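Side-chain contacts in putative uncharacterized protein (Chaetomium thermophilum, PDB 4X2H), which is of unknown function but has an NTF2-like fold and associates with another protein, consistent with a role in nuclear transport: residues S10-Y15 / Y87-F92; Y16-I19 / P24-S27; G28-N33 / I154-W159; R51-P56 / D60-E65. All blocks are in the same frame, centred on the assembly; numbering follows the deposited sequence.

From the N terminus, helix 3-20 supplies the first segments of contacts 1 and 2. Contact 2 closes at once, a short turn from the end of the helix to residues 24-27, within the long loop that contact 1 closes by joining the helix to strand 83-96. Contact 3 opens next, in residues 28-33, and closes at the end of strand 145-157, so it crosses contact 1. Contact 4 ties strand 51-53 to helix 56-66 and lies within the spans of both 1 and 3; it follows contact 2 in series. Asp-60 of contact 4 reaches the backbone of Val-25 in contact 2. Together they bind the helices and the loop to the curved sheet of the NTF2-like fold.

Contact 1. Residues S10-Y15 / Y87-F92; sequences SFVEWY and YDVDCF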
loop_
_atom_site.group_PDB
_atom_site.type_symbol
_atom_site.label_atom_id
_atom_site.label_comp_id
_atom_site.label_asym_id
_atom_site.label_seq_id
_atom_site.Cartn_x
_atom_site.Cartn_y
_atom_site.Cartn_z
ATOM N N SER B 10 -9.569 9.234 7.304
ATOM C CA SER B 10 -9.203 10.091 8.420
ATOM C C SER B 10 -7.683 10.186 8.563
ATOM O O SER B 10 -7.143 11.266 8.802
ATOM C CB SER B 10 -9.834 9.568 9.713
ATOM O OG SER B 10 -9.407 10.328 10.827
ATOM N N PHE B 11 -6.993 9.059 8.409
ATOM C CA PHE B 11 -5.544 9.052 8.526
ATOM C C PHE B 11 -4.895 9.838 7.396
ATOM O O PHE B 11 -3.999 10.647 7.632
ATOM C CB PHE B 11 -4.985 7.626 8.528
ATOM C CG PHE B 11 -3.497 7.581 8.356
ATOM C CD1 PHE B 11 -2.661 7.761 9.439
ATOM C CD2 PHE B 11 -2.932 7.409 7.099
ATOM C CE1 PHE B 11 -1.287 7.738 9.282
ATOM C CE2 PHE B 11 -1.562 7.394 6.933
ATOM C CZ PHE B 11 -0.739 7.562 8.020
ATOM N N VAL B 12 -5.342 9.588 6.170
ATOM C CA VAL B 12 -4.753 10.243 5.008
ATOM C C VAL B 12 -4.943 11.752 5.104
ATOM O O VAL B 12 -4.021 12.526 4.837
ATOM C CB VAL B 12 -5.369 9.714 3.692
ATOM C CG1 VAL B 12 -4.954 10.584 2.499
ATOM C CG2 VAL B 12 -4.949 8.274 3.457
ATOM N N GLU B 13 -6.141 12.172 5.495
ATOM C CA GLU B 13 -6.436 13.591 5.607
ATOM C C GLU B 13 -5.530 14.220 6.660
ATOM O O GLU B 13 -4.997 15.303 6.457
ATOM C CB GLU B 13 -7.910 13.811 5.956
ATOM C CG GLU B 13 -8.375 15.255 5.827
ATOM C CD GLU B 13 -9.867 15.413 6.063
ATOM O OE1 GLU B 13 -10.616 14.440 5.828
ATOM O OE2 GLU B 13 -10.294 16.510 6.483
ATOM N N TRP B 14 -5.335 13.520 7.772
ATOM C CA TRP B 14 -4.502 14.036 8.853
ATOM C C TRP B 14 -3.031 14.114 8.453
ATOM O O TRP B 14 -2.395 15.153 8.594
ATOM C CB TRP B 14 -4.633 13.170 10.110
ATOM C CG TRP B 14 -3.637 13.566 11.162
ATOM C CD1 TRP B 14 -3.734 14.619 12.019
ATOM C CD2 TRP B 14 -2.388 12.926 11.453
ATOM N NE1 TRP B 14 -2.623 14.681 12.822
ATOM C CE2 TRP B 14 -1.781 13.651 12.495
ATOM C CE3 TRP B 14 -1.719 11.817 10.925
ATOM C CZ2 TRP B 14 -0.544 13.304 13.025
ATOM C CZ3 TRP B 14 -0.486 11.470 11.454
ATOM C CH2 TRP B 14 0.089 12.213 12.491
ATOM N N TYR B 15 -2.505 12.998 7.961
ATOM C CA TYR B 15 -1.080 12.845 7.695
ATOM C C TYR B 15 -0.547 13.886 6.701
ATOM O O TYR B 15 0.430 14.586 6.972
ATOM C CB TYR B 15 -0.814 11.426 7.178
ATOM C CG TYR B 15 0.635 11.138 6.878
ATOM C CD1 TYR B 15 1.486 10.643 7.858
ATOM C CD2 TYR B 15 1.157 11.360 5.612
ATOM C CE1 TYR B 15 2.817 10.384 7.583
ATOM C CE2 TYR B 15 2.479 11.099 5.329
ATOM C CZ TYR B 15 3.307 10.617 6.317
ATOM O OH TYR B 15 4.628 10.359 6.028
ATOM N N TYR B 87 2.192 18.307 -1.092
ATOM C CA TYR B 87 1.691 16.989 -1.458
ATOM C C TYR B 87 0.209 17.040 -1.793
ATOM O O TYR B 87 -0.598 17.531 -1.004
ATOM C CB TYR B 87 1.931 15.990 -0.320
ATOM C CG TYR B 87 3.384 15.623 -0.137
ATOM C CD1 TYR B 87 4.247 16.450 0.570
ATOM C CD2 TYR B 87 3.895 14.451 -0.673
ATOM C CE1 TYR B 87 5.580 16.114 0.733
ATOM C CE2 TYR B 87 5.219 14.112 -0.514
ATOM C CZ TYR B 87 6.058 14.947 0.188
ATOM O OH TYR B 87 7.381 14.614 0.348
ATOM N N ASP B 88 -0.141 16.516 -2.964
ATOM C CA ASP B 88 -1.527 16.406 -3.405
ATOM C C ASP B 88 -1.885 14.940 -3.538
ATOM O O ASP B 88 -1.290 14.239 -4.349
ATOM C CB ASP B 88 -1.741 17.104 -4.753
ATOM C CG ASP B 88 -1.784 18.616 -4.642
ATOM O OD1 ASP B 88 -1.542 19.154 -3.542
ATOM O OD2 ASP B 88 -2.054 19.269 -5.675
ATOM N N VAL B 89 -2.846 14.475 -2.741
ATOM C CA VAL B 89 -3.275 13.086 -2.807
ATOM C C VAL B 89 -4.281 12.899 -3.936
ATOM O O VAL B 89 -5.266 13.635 -4.027
ATOM C CB VAL B 89 -3.904 12.625 -1.475
ATOM C CG1 VAL B 89 -4.413 11.198 -1.586
ATOM C CG2 VAL B 89 -2.894 12.744 -0.353
ATOM N N ASP B 90 -4.027 11.909 -4.786
ATOM C CA ASP B 90 -4.886 11.623 -5.932
ATOM C C ASP B 90 -5.754 10.396 -5.694
ATOM O O ASP B 90 -6.870 10.308 -6.202
ATOM C CB ASP B 90 -4.042 11.416 -7.193
ATOM C CG ASP B 90 -3.495 12.717 -7.754
ATOM O OD1 ASP B 90 -4.199 13.746 -7.686
ATOM O OD2 ASP B 90 -2.359 12.707 -8.272
ATOM N N CYS B 91 -5.240 9.442 -4.927
ATOM C CA CYS B 91 -6.010 8.248 -4.608
ATOM C C CYS B 91 -5.422 7.505 -3.427
ATOM O O CYS B 91 -4.246 7.657 -3.103
ATOM C CB CYS B 91 -6.080 7.311 -5.820
ATOM S SG CYS B 91 -4.484 6.626 -6.350
ATOM N N PHE B 92 -6.260 6.716 -2.770
ATOM C CA PHE B 92 -5.773 5.763 -1.789
ATOM C C PHE B 92 -6.686 4.555 -1.738
ATOM O O PHE B 92 -7.829 4.599 -2.201
ATOM C CB PHE B 92 -5.648 6.404 -0.401
ATOM C CG PHE B 92 -6.949 6.896 0.166
ATOM C CD1 PHE B 92 -7.407 8.173 -0.121
ATOM C CD2 PHE B 92 -7.705 6.089 1.001
ATOM C CE1 PHE B 92 -8.597 8.631 0.406
ATOM C CE2 PHE B 92 -8.900 6.543 1.532
ATOM C CZ PHE B 92 -9.345 7.817 1.235
#
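The two methyl groups of Val-12 carry the apolar meeting of helix 3-20 with strand 83-96, each going to a different residue of the strand. CG1, set anti to the backbone N (chi1 169°), reaches the forked end of Val-89 and lies 4.1 Å from its CG2, with CG1 of that valine only slightly farther off. CG2 goes to the aromatic partner instead: it sits over one face of the Phe-92 ring, above CG where the ring joins CB, 4.1 Å from that CG. In both pairs the side chains run at a slant to one another.

Between Val-89 and Phe-92 the strand carries a classic beta bulge, Asp-90 and Cys-91 both facing Ser-128 of the adjoining strand. Asp-90 and Cys-91 also pack on the backbone of another protein's chain, and Cys-91 has been seen to form an interchain disulfide. Ala-8 and Lys-9, earlier on the helix, add to the packing on Phe-92.

No hydrogen bond joins the two segments, and the contact therefore rests on shape and exclusion of water rather than on directional bonds.

Contact 2. Residues Y16-I19 / P24-S27; sequences YRQI and PVAS
No aromatic face is shared where Gln-18 and Ile-19, near the end of helix 3-20, meet Pro-24 and Val-25; the flat group in play is the peptide carbonyl of Pro-24. The aliphatic root of Gln-18 lies beside it, CB 4.0 Å from Pro-24 O and CG the same distance away. The proline ring itself takes no part, since its CB points away from the helix. To the side, the Tyr-16 ring turns from the loop toward Phe-149, their planes about 40° apart.

The rest is aliphatic and converges on one methyl. Val-25 CG1 packs 3.6 Å from Gln-18 CB and 3.9 Å from Ile-19 CG1, and so fits against two successive residues of the helix. It can do so because it stands beside the backbone N of its own residue (chi1 -67°), on the side facing the helix. The same methyl lies 3.7 Å from Tyr-15 O, a backbone atom one turn earlier. Ile-19 meets the valine with its inner methylene and runs on in an extended chain (chi2 177°).

No hydrogen bond spans the two segments, but the loop has polar support elsewhere: Val-25 N is bonded to Asp-60 OD1, and Ala-26 N more weakly to Asp-60 OD2. The contact thus packs the last turn of the long N-terminal helix of this NTF2-like fold against the loop that follows. That loop lies between helices 3-20 and 56-66, Val-25 touching Trp-59; from helix 3-20, Ile-19 reaches Leu-63 as well as Tyr-87 on strand 83-96, where Tyr-16 touches Val-89.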
loop_
_atom_site.group_PDB
_atom_site.type_symbol
_atom_site.label_atom_id
_atom_site.label_comp_id
_atom_site.label_asym_id
_atom_site.label_seq_id
_atom_site.Cartn_x
_atom_site.Cartn_y
_atom_site.Cartn_z
ATOM N N TYR B 16 -1.194 14.005 5.555
ATOM C CA TYR B 16 -0.703 14.921 4.535
ATOM C C TYR B 16 -1.041 16.376 4.864
ATOM O O TYR B 16 -0.386 17.290 4.373
ATOM C CB TYR B 16 -1.241 14.492 3.169
ATOM C CG TYR B 16 -0.685 13.135 2.777
ATOM C CD1 TYR B 16 0.596 13.012 2.256
ATOM C CD2 TYR B 16 -1.421 11.976 2.979
ATOM C CE1 TYR B 16 1.116 11.772 1.922
ATOM C CE2 TYR B 16 -0.911 10.739 2.655
ATOM C CZ TYR B 16 0.355 10.638 2.126
ATOM O OH TYR B 16 0.856 9.395 1.809
ATOM N N ARG B 17 -2.029 16.600 5.728
ATOM C CA ARG B 17 -2.298 17.954 6.205
ATOM C C ARG B 17 -1.148 18.428 7.098
ATOM O O ARG B 17 -0.737 19.585 7.022
ATOM C CB ARG B 17 -3.627 18.021 6.967
ATOM C CG ARG B 17 -4.076 19.438 7.315
ATOM C CD ARG B 17 -5.113 19.451 8.433
ATOM N NE ARG B 17 -6.040 18.321 8.342
ATOM C CZ ARG B 17 -6.387 17.530 9.358
ATOM N NH1 ARG B 17 -5.898 17.724 10.578
ATOM N NH2 ARG B 17 -7.235 16.532 9.153
ATOM N N GLN B 18 -0.630 17.540 7.944
ATOM C CA GLN B 18 0.494 17.897 8.812
ATOM C C GLN B 18 1.701 18.298 7.967
ATOM O O GLN B 18 2.319 19.337 8.199
ATOM C CB GLN B 18 0.884 16.739 9.742
ATOM C CG GLN B 18 -0.221 16.217 10.661
ATOM C CD GLN B 18 -1.122 17.313 11.205
ATOM O OE1 GLN B 18 -2.283 17.441 10.806
ATOM N NE2 GLN B 18 -0.592 18.108 12.120
ATOM N N ILE B 19 2.028 17.470 6.982
ATOM C CA ILE B 19 3.185 17.720 6.141
ATOM C C ILE B 19 3.013 19.049 5.416
ATOM O O ILE B 19 3.907 19.890 5.440
ATOM C CB ILE B 19 3.401 16.576 5.136
ATOM C CG1 ILE B 19 3.698 15.279 5.901
ATOM C CG2 ILE B 19 4.545 16.907 4.172
ATOM C CD1 ILE B 19 3.871 14.047 5.036
ATOM N N PRO B 24 4.705 18.155 12.510
ATOM C CA PRO B 24 5.283 16.808 12.616
ATOM C C PRO B 24 4.251 15.689 12.490
ATOM O O PRO B 24 3.102 15.862 12.902
ATOM C CB PRO B 24 5.912 16.808 14.012
ATOM C CG PRO B 24 5.105 17.788 14.782
ATOM C CD PRO B 24 4.701 18.857 13.806
ATOM N N VAL B 25 4.665 14.556 11.927
ATOM C CA VAL B 25 3.794 13.387 11.820
ATOM C C VAL B 25 4.235 12.251 12.745
ATOM O O VAL B 25 3.632 11.184 12.741
ATOM C CB VAL B 25 3.734 12.852 10.368
ATOM C CG1 VAL B 25 3.042 13.857 9.460
ATOM C CG2 VAL B 25 5.126 12.520 9.843
ATOM N N ALA B 26 5.270 12.486 13.549
ATOM C CA ALA B 26 5.834 11.436 14.400
ATOM C C ALA B 26 4.811 10.860 15.384
ATOM O O ALA B 26 4.896 9.689 15.767
ATOM C CB ALA B 26 7.042 11.969 15.157
ATOM N N SER B 27 3.844 11.674 15.788
ATOM C CA SER B 27 2.829 11.226 16.735
ATOM C C SER B 27 1.894 10.187 16.111
ATOM O O SER B 27 1.130 9.527 16.820
ATOM C CB SER B 27 2.015 12.412 17.254
ATOM O OG SER B 27 1.135 12.902 16.261
#

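Contact 3. Residues G28-N33 / I154-W159; sequences GYVNNN and ILVPNW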
loop_
_atom_site.group_PDB
_atom_site.type_symbol
_atom_site.label_atom_id
_atom_site.label_comp_id
_atom_site.label_asym_id
_atom_site.label_seq_id
_atom_site.Cartn_x
_atom_site.Cartn_y
_atom_site.Cartn_z
ATOM N N GLY B 28 1.964 10.039 14.791
ATOM C CA GLY B 28 1.138 9.073 14.085
ATOM C C GLY B 28 1.754 7.685 13.992
ATOM O O GLY B 28 1.158 6.779 13.412
ATOM N N TYR B 29 2.945 7.520 14.563
ATOM C CA TYR B 29 3.665 6.241 14.524
ATOM C C TYR B 29 3.578 5.501 15.855
ATOM O O TYR B 29 3.306 6.107 16.891
ATOM C CB TYR B 29 5.127 6.471 14.158
ATOM C CG TYR B 29 5.323 6.959 12.745
ATOM C CD1 TYR B 29 5.061 8.281 12.406
ATOM C CD2 TYR B 29 5.760 6.101 11.745
ATOM C CE1 TYR B 29 5.236 8.735 11.122
ATOM C CE2 TYR B 29 5.940 6.553 10.447
ATOM C CZ TYR B 29 5.669 7.869 10.147
ATOM O OH TYR B 29 5.841 8.331 8.869
ATOM N N VAL B 30 3.828 4.192 15.830
ATOM C CA VAL B 30 3.710 3.377 17.037
ATOM C C VAL B 30 4.774 3.709 18.082
ATOM O O VAL B 30 4.560 3.474 19.268
ATOM C CB VAL B 30 3.803 1.862 16.725
ATOM C CG1 VAL B 30 2.589 1.402 15.917
ATOM C CG2 VAL B 30 5.129 1.523 16.031
ATOM N N ASN B 31 5.904 4.261 17.648
ATOM C CA ASN B 31 7.049 4.466 18.539
ATOM C C ASN B 31 6.712 5.230 19.815
ATOM O O ASN B 31 7.169 4.867 20.899
ATOM C CB ASN B 31 8.173 5.209 17.811
ATOM C CG ASN B 31 8.682 4.456 16.608
ATOM O OD1 ASN B 31 7.899 3.947 15.806
ATOM N ND2 ASN B 31 10.004 4.371 16.476
ATOM N N ASN B 32 5.916 6.284 19.683
ATOM C CA ASN B 32 5.608 7.155 20.814
ATOM C C ASN B 32 4.234 6.860 21.411
ATOM O O ASN B 32 3.556 7.758 21.912
ATOM C CB ASN B 32 5.697 8.620 20.385
ATOM C CG ASN B 32 7.078 8.990 19.874
ATOM O OD1 ASN B 32 8.087 8.447 20.329
ATOM N ND2 ASN B 32 7.130 9.909 18.917
ATOM N N ASN B 33 3.835 5.592 21.353
ATOM C CA ASN B 33 2.575 5.151 21.938
ATOM C C ASN B 33 2.827 4.421 23.253
ATOM O O ASN B 33 3.708 3.562 23.338
ATOM C CB ASN B 33 1.816 4.249 20.961
ATOM C CG ASN B 33 0.496 3.762 21.527
ATOM O OD1 ASN B 33 0.390 2.636 22.011
ATOM N ND2 ASN B 33 -0.514 4.617 21.478
ATOM N N ILE B 154 1.425 0.285 6.947
ATOM C CA ILE B 154 0.687 -0.681 7.738
ATOM C C ILE B 154 0.202 0.031 8.996
ATOM O O ILE B 154 0.998 0.560 9.776
ATOM C CB ILE B 154 1.522 -1.918 8.088
ATOM C CG1 ILE B 154 1.858 -2.682 6.808
ATOM C CG2 ILE B 154 0.743 -2.828 9.035
ATOM C CD1 ILE B 154 2.856 -3.801 6.996
ATOM N N LEU B 155 -1.112 0.062 9.169
ATOM C CA LEU B 155 -1.719 0.719 10.316
ATOM C C LEU B 155 -2.223 -0.296 11.326
ATOM O O LEU B 155 -2.770 -1.327 10.942
ATOM C CB LEU B 155 -2.868 1.610 9.872
ATOM C CG LEU B 155 -2.525 2.725 8.889
ATOM C CD1 LEU B 155 -3.803 3.381 8.425
ATOM C CD2 LEU B 155 -1.588 3.752 9.520
ATOM N N VAL B 156 -2.042 0.007 12.610
ATOM C CA VAL B 156 -2.532 -0.849 13.694
ATOM C C VAL B 156 -3.366 -0.020 14.678
ATOM O O VAL B 156 -3.251 1.208 14.720
ATOM C CB VAL B 156 -1.371 -1.549 14.443
ATOM C CG1 VAL B 156 -0.655 -2.538 13.527
ATOM C CG2 VAL B 156 -0.388 -0.534 15.002
ATOM N N PRO B 157 -4.236 -0.684 15.458
ATOM C CA PRO B 157 -5.098 0.039 16.399
ATOM C C PRO B 157 -4.325 0.810 17.466
ATOM O O PRO B 157 -3.333 0.301 17.990
ATOM C CB PRO B 157 -5.921 -1.078 17.051
ATOM C CG PRO B 157 -5.874 -2.204 16.105
ATOM C CD PRO B 157 -4.542 -2.123 15.428
ATOM N N ASN B 158 -4.775 2.021 17.775
ATOM C CA ASN B 158 -4.270 2.750 18.936
ATOM C C ASN B 158 -5.131 2.408 20.141
ATOM O O ASN B 158 -6.215 2.965 20.312
ATOM C CB ASN B 158 -4.273 4.261 18.693
ATOM C CG ASN B 158 -3.627 5.039 19.833
ATOM O OD1 ASN B 158 -3.379 4.497 20.917
ATOM N ND2 ASN B 158 -3.361 6.317 19.597
ATOM N N TRP B 159 -4.648 1.488 20.973
ATOM C CA TRP B 159 -5.426 0.999 22.106
ATOM C C TRP B 159 -5.684 2.087 23.146
ATOM O O TRP B 159 -6.603 1.969 23.954
ATOM C CB TRP B 159 -4.718 -0.179 22.779
ATOM C CG TRP B 159 -4.418 -1.323 21.868
ATOM C CD1 TRP B 159 -3.191 -1.865 21.616
ATOM C CD2 TRP B 159 -5.356 -2.068 21.077
ATOM N NE1 TRP B 159 -3.308 -2.905 20.728
ATOM C CE2 TRP B 159 -4.626 -3.051 20.382
ATOM C CE3 TRP B 159 -6.740 -2.005 20.899
ATOM C CZ2 TRP B 159 -5.232 -3.959 19.513
ATOM C CZ3 TRP B 159 -7.341 -2.911 20.039
ATOM C CH2 TRP B 159 -6.586 -3.872 19.355
HETATM O O HOH W 1 -1.787 0.999 21.312
#
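The N-cap of helix 34-39 is Asn-33, whose side chain meets Asn-158 just beyond strand 145-157. Its CG, anti to the backbone N (chi1 180°), carries the amide toward Asn-158. ND2 donates to Asn-158 OD1 across 2.9 Å, but the N-H...O angle is only 129° and the bond is weak; the two amide planes stand 81° apart. The other end of the amide does the capping: OD1 accepts from Tyr-36 N and from a water at 2.8 Å, which accepts from Trp-159 N at 2.9 Å. Both ends of the buried Asn-33 amide are engaged, which probably limits its rotation, though ND2 is held weakly. Asn-158 OD1 also accepts from Asp-160 N, forming an Asx turn where the strand ends, and its ND2 binds Arg-171 O. Substituting an alanine for Asn-158 would probably leave Asn-33 ND2 and Arg-171 O without these mates and the turn without its side-chain acceptor.

Elsewhere in this NTF2-like fold, where the loop before helix 34-39 lies against the sheet, Val-30 CG1 packs 3.7 Å from Val-156 CG2, their side chains nearly perpendicular. Tyr-36, from the helix capped by Asn-33, touches both valines.

Contact 4. Residues R51-P56 / D60-E65; sequences RVVATP and DTMLKE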
loop_
_atom_site.group_PDB
_atom_site.type_symbol
_atom_site.label_atom_id
_atom_site.label_comp_id
_atom_site.label_asym_id
_atom_site.label_seq_id
_atom_site.Cartn_x
_atom_site.Cartn_y
_atom_site.Cartn_z
ATOM N N ARG B 51 15.918 4.396 1.689
ATOM C CA ARG B 51 16.759 4.563 2.870
ATOM C C ARG B 51 15.980 4.187 4.127
ATOM O O ARG B 51 14.930 4.764 4.403
ATOM C CB ARG B 51 17.254 6.003 2.982
ATOM C CG ARG B 51 18.242 6.228 4.120
ATOM C CD ARG B 51 18.584 7.698 4.256
ATOM N NE ARG B 51 18.291 8.207 5.591
ATOM C CZ ARG B 51 18.272 9.496 5.917
ATOM N NH1 ARG B 51 18.527 10.425 5.004
ATOM N NH2 ARG B 51 17.993 9.856 7.161
ATOM N N VAL B 52 16.490 3.232 4.894
ATOM C CA VAL B 52 15.842 2.876 6.152
ATOM C C VAL B 52 16.115 3.977 7.169
ATOM O O VAL B 52 17.266 4.333 7.418
ATOM C CB VAL B 52 16.327 1.511 6.686
ATOM C CG1 VAL B 52 15.704 1.210 8.043
ATOM C CG2 VAL B 52 15.977 0.407 5.693
ATOM N N VAL B 53 15.043 4.517 7.741
ATOM C CA VAL B 53 15.128 5.632 8.676
ATOM C C VAL B 53 14.772 5.124 10.067
ATOM O O VAL B 53 13.736 4.489 10.253
ATOM C CB VAL B 53 14.192 6.783 8.244
ATOM C CG1 VAL B 53 14.166 7.902 9.278
ATOM C CG2 VAL B 53 14.630 7.325 6.885
ATOM N N ALA B 54 15.637 5.403 11.037
ATOM C CA ALA B 54 15.563 4.748 12.337
ATOM C C ALA B 54 14.330 5.151 13.132
ATOM O O ALA B 54 13.756 4.323 13.839
ATOM C CB ALA B 54 16.818 5.047 13.144
ATOM N N THR B 55 13.931 6.415 13.026
ATOM C CA THR B 55 12.825 6.932 13.831
ATOM C C THR B 55 11.920 7.893 13.059
ATOM O O THR B 55 12.358 8.524 12.096
ATOM C CB THR B 55 13.343 7.674 15.079
ATOM O OG1 THR B 55 14.119 8.809 14.671
ATOM C CG2 THR B 55 14.192 6.754 15.943
ATOM N N PRO B 56 10.652 8.016 13.494
ATOM C CA PRO B 56 9.714 8.999 12.937
ATOM C C PRO B 56 10.226 10.425 13.082
ATOM O O PRO B 56 9.940 11.279 12.240
ATOM C CB PRO B 56 8.444 8.794 13.778
ATOM C CG PRO B 56 8.555 7.442 14.331
ATOM C CD PRO B 56 10.012 7.173 14.519
ATOM N N ASP B 60 10.623 13.312 10.207
ATOM C CA ASP B 60 10.151 14.693 10.317
ATOM C C ASP B 60 11.260 15.686 9.954
ATOM O O ASP B 60 11.013 16.709 9.305
ATOM C CB ASP B 60 9.633 14.979 11.732
ATOM C CG ASP B 60 8.150 14.657 11.896
ATOM O OD1 ASP B 60 7.379 14.856 10.932
ATOM O OD2 ASP B 60 7.750 14.213 12.997
ATOM N N THR B 61 12.488 15.376 10.358
ATOM C CA THR B 61 13.624 16.248 10.063
ATOM C C THR B 61 13.937 16.247 8.569
ATOM O O THR B 61 14.250 17.288 7.986
ATOM C CB THR B 61 14.873 15.824 10.858
ATOM O OG1 THR B 61 14.610 15.967 12.257
ATOM C CG2 THR B 61 16.081 16.679 10.490
ATOM N N MET B 62 13.844 15.075 7.950
ATOM C CA MET B 62 14.083 14.945 6.518
ATOM C C MET B 62 13.060 15.749 5.718
ATOM O O MET B 62 13.397 16.368 4.702
ATOM C CB MET B 62 14.049 13.472 6.110
ATOM C CG MET B 62 15.207 12.666 6.682
ATOM S SD MET B 62 14.987 10.881 6.558
ATOM C CE MET B 62 15.010 10.649 4.787
ATOM N N LEU B 63 11.812 15.744 6.177
ATOM C CA LEU B 63 10.764 16.526 5.530
ATOM C C LEU B 63 11.078 18.016 5.624
ATOM O O LEU B 63 10.895 18.758 4.660
ATOM C CB LEU B 63 9.402 16.229 6.158
ATOM C CG LEU B 63 8.760 14.899 5.756
ATOM C CD1 LEU B 63 7.584 14.591 6.671
ATOM C CD2 LEU B 63 8.316 14.927 4.295
ATOM N N LYS B 64 11.553 18.446 6.790
ATOM C CA LYS B 64 11.978 19.832 6.979
ATOM C C LYS B 64 13.098 20.199 6.016
ATOM O O LYS B 64 13.070 21.261 5.387
ATOM C CB LYS B 64 12.444 20.068 8.416
ATOM C CG LYS B 64 11.321 20.230 9.423
ATOM C CD LYS B 64 11.870 20.531 10.810
ATOM C CE LYS B 64 11.645 19.368 11.758
ATOM N NZ LYS B 64 12.382 19.540 13.043
ATOM N N GLU B 65 14.087 19.320 5.908
ATOM C CA GLU B 65 15.241 19.571 5.055
ATOM C C GLU B 65 14.837 19.608 3.588
ATOM O O GLU B 65 15.410 20.359 2.802
ATOM C CB GLU B 65 16.315 18.507 5.285
ATOM C CG GLU B 65 16.962 18.586 6.664
ATOM C CD GLU B 65 17.794 17.358 7.003
ATOM O OE1 GLU B 65 17.659 16.325 6.311
ATOM O OE2 GLU B 65 18.584 17.427 7.969
#
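The backbone link is the first-turn bond of helix 56-66, Asp-60 N to Pro-56 O at 3.0 Å, with an N-H...O angle of 158°. Just before it, Thr-55 is the N-cap, its OG1 accepting from Glu-58 N, so the chain passes from strand 51-53 into the helix with the amide of Glu-58 capped.

Met-62 carries the side-chain contact. Its thioether end comes over one face of the Arg-51 guanidinium, the two side chains arriving from opposite directions. The methyl CE stands 3.5 Å above the plane, toward the rim, and lies 3.6 Å from Arg-51 CZ, while SD is 3.2 Å from NH2. A bend at the last torsion (chi3 65°) folds CE back to bring both atoms onto the same group. On another side SD rests 3.6 Å from Val-53 CG2, the two side chains running antiparallel alongside each other. Ile-48 of the neighbouring strand 45-48 touches both Val-53 and Met-62.

Arg-51 NH2 also forms a salt bridge to Glu-58, one turn before Met-62 on the helix. With an alanine in place of Arg-51, Glu-58 would probably lose its charge partner and the thioether the flat group that covers it.

Arg-51 and Met-62 both pack on apolar side chains of another protein's chain. One face of the guanidinium thus packs on the thioether while NH2 pairs with the Glu-58 carboxylate, which probably offsets the charge of the cation lying against sulfur and methyl.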